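Local coordinates for protein 3-phosphoshikimate 1-carboxyvinyltransferase (PDB 7M0O) that probably transfers the enolpyruvyl group of phosphoenolpyruvate to the 5-hydroxyl of shikimate-3-phosphate, step six of the seven-step route to chorismate, at residues Glu314-Thr319 against Asp325-Cys330. Residues are numbered along the deposited sequence; the frame is centred on the assembly and turned at random.
Sequences EDVANT and DRLEAC. With PO4 (phosphate ion), chain B.
The loop between strand 311-314 and helix 326-336, the second strand-to-helix connection of a βαβαββ subdomain of the EPSP synthase fold, meets the first turn of that helix, T319 packing on R326 and L327. One backbone bond joins the segments: R326 N donates to T319 O over 3.0 Å, the donor tilted 34° from the carbonyl plane. D325 is the helix N-cap, its OD1 accepting from E328 N at 3.0 Å from above the carboxylate plane. Within the loop, V316 O takes two donors, T319 N and T319 OG1, the latter 2.8 Å away and in the carbonyl plane. A chi1 of 66° sets T319 OG1 between the backbone N and carbonyl carbon, where it makes this bond and rests 3.7 Å from L327 CB. A valine in place of T319 would probably leave V316 O with its backbone donor alone and set a methyl against that oxygen. V316 CG2 also meets L327 CD1 at 4.1 Å, the side chains crossing at about a right angle. R326 starts beside T319, then runs extended to the predicted phosphoenolpyruvate site, where D365 OD2 forms a salt bridge with R326 NE. A phosphate ion, probably from the crystallisation liquor and also hydrogen-bonded to H366 and R367, meets the guanidinium edge, its O2 in plane and accepting from R326 NH1 at 2.9 Å and R326 NH2 at 2.8 Å.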
ATOM      1  N   GLU A 314       2.627 -14.629 -18.141  1.00  7.91           N
ATOM      2  CA  GLU A 314       2.672 -13.804 -19.338  1.00 10.19           C
ATOM      3  C   GLU A 314       2.282 -12.365 -19.019  1.00 11.45           C
ATOM      4  O   GLU A 314       1.623 -12.085 -18.012  1.00 11.87           O
ATOM      5  CB  GLU A 314       1.728 -14.348 -20.434  1.00 14.18           C
ATOM      6  CG  GLU A 314       2.223 -15.622 -21.071  1.00 14.38           C
ATOM      7  CD  GLU A 314       1.307 -16.150 -22.155  1.00 21.32           C
ATOM      8  OE1 GLU A 314       0.140 -15.706 -22.243  1.00 22.12           O
ATOM      9  OE2 GLU A 314       1.761 -17.033 -22.907  1.00 20.84           O
ATOM     10  N   ASP A 315       2.713 -11.451 -19.904  1.00 12.68           N
ATOM     11  CA  ASP A 315       2.330 -10.037 -19.858  1.00 14.94           C
ATOM     12  C   ASP A 315       2.903  -9.336 -18.623  1.00 15.23           C
ATOM     13  O   ASP A 315       2.251  -8.480 -18.020  1.00 12.25           O
ATOM     14  CB  ASP A 315       0.806  -9.879 -19.926  1.00 11.74           C
ATOM     15  CG  ASP A 315       0.356  -8.584 -20.621  1.00 16.66           C
ATOM     16  OD1 ASP A 315       1.197  -7.735 -21.014  1.00 16.96           O
ATOM     17  OD2 ASP A 315      -0.873  -8.414 -20.770  1.00 19.06           O
ATOM     18  N   VAL A 316       4.153  -9.660 -18.273  1.00 11.37           N
ATOM     19  CA  VAL A 316       4.774  -9.105 -17.078  1.00 12.89           C
ATOM     20  C   VAL A 316       6.044  -8.342 -17.450  1.00 11.74           C
ATOM     21  O   VAL A 316       7.054  -8.421 -16.745  1.00 14.34           O
ATOM     22  CB  VAL A 316       5.066 -10.202 -16.029  1.00 13.30           C
ATOM     23  CG1 VAL A 316       3.766 -10.611 -15.337  1.00 12.10           C
ATOM     24  CG2 VAL A 316       5.747 -11.442 -16.662  1.00  9.45           C
ATOM     25  N   ALA A 317       5.985  -7.570 -18.544  1.00 12.99           N
ATOM     26  CA  ALA A 317       7.060  -6.629 -18.839  1.00 14.16           C
ATOM     27  C   ALA A 317       7.358  -5.726 -17.652  1.00 14.04           C
ATOM     28  O   ALA A 317       8.526  -5.381 -17.410  1.00 16.14           O
ATOM     29  CB  ALA A 317       6.698  -5.769 -20.058  1.00 16.76           C
ATOM     30  N   ASN A 318       6.322  -5.363 -16.892  1.00 13.10           N
ATOM     31  CA  ASN A 318       6.477  -4.416 -15.789  1.00 16.99           C
ATOM     32  C   ASN A 318       7.390  -4.955 -14.698  1.00 21.94           C
ATOM     33  O   ASN A 318       8.018  -4.171 -13.979  1.00 24.40           O
ATOM     34  CB  ASN A 318       5.104  -4.030 -15.204  1.00 19.40           C
ATOM     35  CG  ASN A 318       4.145  -5.225 -15.061  1.00 20.21           C
ATOM     36  OD1 ASN A 318       4.571  -6.377 -15.015  1.00 21.75           O
ATOM     37  ND2 ASN A 318       2.842  -4.942 -15.002  1.00 21.78           N
ATOM     38  N   THR A 319       7.486  -6.280 -14.553  1.00 16.68           N
ATOM     39  CA  THR A 319       8.333  -6.825 -13.498  1.00 14.40           C
ATOM     40  C   THR A 319       9.819  -6.623 -13.775  1.00 18.68           C
ATOM     41  O   THR A 319      10.627  -6.768 -12.850  1.00 18.67           O
ATOM     42  CB  THR A 319       8.074  -8.322 -13.283  1.00 10.91           C
ATOM     43  OG1 THR A 319       8.465  -9.076 -14.441  1.00 14.07           O
ATOM     44  CG2 THR A 319       6.587  -8.577 -13.014  1.00 13.44           C
ATOM     45  N   ASP A 325      15.373  -6.515 -11.860  1.00 21.34           N
ATOM     46  CA  ASP A 325      14.590  -7.254 -12.849  1.00 20.05           C
ATOM     47  C   ASP A 325      14.082  -8.517 -12.160  1.00 12.57           C
ATOM     48  O   ASP A 325      14.833  -9.469 -11.965  1.00 14.74           O
ATOM     49  CB  ASP A 325      15.429  -7.566 -14.087  1.00 17.73           C
ATOM     50  CG  ASP A 325      14.615  -8.231 -15.208  1.00 21.05           C
ATOM     51  OD1 ASP A 325      13.667  -8.974 -14.886  1.00 18.47           O
ATOM     52  OD2 ASP A 325      14.924  -8.031 -16.410  1.00 19.02           O
ATOM     53  N   ARG A 326      12.799  -8.525 -11.789  1.00 16.91           N
ATOM     54  CA  ARG A 326      12.240  -9.627 -11.009  1.00 14.02           C
ATOM     55  C   ARG A 326      12.009 -10.872 -11.845  1.00 15.98           C
ATOM     56  O   ARG A 326      12.040 -11.987 -11.307  1.00 15.38           O
ATOM     57  CB  ARG A 326      10.914  -9.214 -10.359  1.00 16.17           C
ATOM     58  CG  ARG A 326      11.071  -8.305  -9.169  1.00 18.30           C
ATOM     59  CD  ARG A 326       9.732  -7.906  -8.584  1.00 15.38           C
ATOM     60  NE  ARG A 326       9.937  -7.122  -7.376  1.00 17.44           N
ATOM     61  CZ  ARG A 326       8.996  -6.427  -6.747  1.00 18.32           C
ATOM     62  NH1 ARG A 326       7.757  -6.382  -7.206  1.00 14.36           N
ATOM     63  NH2 ARG A 326       9.299  -5.768  -5.639  1.00 16.67           N
ATOM     64  N   LEU A 327      11.773 -10.700 -13.145  1.00 15.66           N
ATOM     65  CA  LEU A 327      11.691 -11.836 -14.048  1.00 15.09           C
ATOM     66  C   LEU A 327      13.026 -12.574 -14.093  1.00 14.53           C
ATOM     67  O   LEU A 327      13.083 -13.785 -13.861  1.00 15.08           O
ATOM     68  CB  LEU A 327      11.253 -11.360 -15.437  1.00 18.58           C
ATOM     69  CG  LEU A 327      10.630 -12.375 -16.406  1.00 15.64           C
ATOM     70  CD1 LEU A 327       9.757 -11.716 -17.489  1.00 11.94           C
ATOM     71  CD2 LEU A 327      11.710 -13.222 -17.060  1.00 19.22           C
ATOM     72  N   GLU A 328      14.123 -11.844 -14.311  1.00 17.27           N
ATOM     73  CA  GLU A 328      15.428 -12.499 -14.349  1.00 13.89           C
ATOM     74  C   GLU A 328      15.815 -13.064 -12.989  1.00 14.79           C
ATOM     75  O   GLU A 328      16.455 -14.119 -12.917  1.00 17.51           O
ATOM     76  CB  GLU A 328      16.504 -11.531 -14.830  1.00 16.22           C
ATOM     77  CG  GLU A 328      16.389 -11.117 -16.278  1.00 22.80           C
ATOM     78  CD  GLU A 328      16.626 -12.258 -17.259  1.00 21.65           C
ATOM     79  OE1 GLU A 328      17.444 -13.159 -16.977  1.00 28.31           O
ATOM     80  OE2 GLU A 328      15.973 -12.261 -18.314  1.00 24.75           O
ATOM     81  N   ALA A 329      15.477 -12.357 -11.902  1.00 15.33           N
ATOM     82  CA  ALA A 329      15.839 -12.823 -10.565  1.00 15.86           C
ATOM     83  C   ALA A 329      15.118 -14.119 -10.215  1.00 14.74           C
ATOM     84  O   ALA A 329      15.710 -15.022  -9.616  1.00 14.08           O
ATOM     85  CB  ALA A 329      15.530 -11.745  -9.526  1.00 11.99           C
ATOM     86  N   CYS A 330      13.844 -14.236 -10.596  1.00 14.37           N
ATOM     87  CA  CYS A 330      13.132 -15.491 -10.401  1.00 13.90           C
ATOM     88  C   CYS A 330      13.765 -16.622 -11.203  1.00 14.34           C
ATOM     89  O   CYS A 330      13.949 -17.732 -10.690  1.00 16.16           O
ATOM     90  CB  CYS A 330      11.654 -15.314 -10.768  1.00 11.58           C
ATOM     91  SG  CYS A 330      10.709 -14.459  -9.481  1.00 14.40           S
TER
HETATM   92  P   PO4 B 501       6.588  -3.315  -4.471  1.00 17.89           P
HETATM   93  O1  PO4 B 501       5.245  -2.828  -4.948  1.00 28.05           O
HETATM   94  O2  PO4 B 501       6.824  -4.675  -5.080  1.00 17.44           O
HETATM   95  O3  PO4 B 501       6.564  -3.383  -2.963  1.00 24.73           O
HETATM   96  O4  PO4 B 501       7.616  -2.320  -4.942  1.00 27.02           O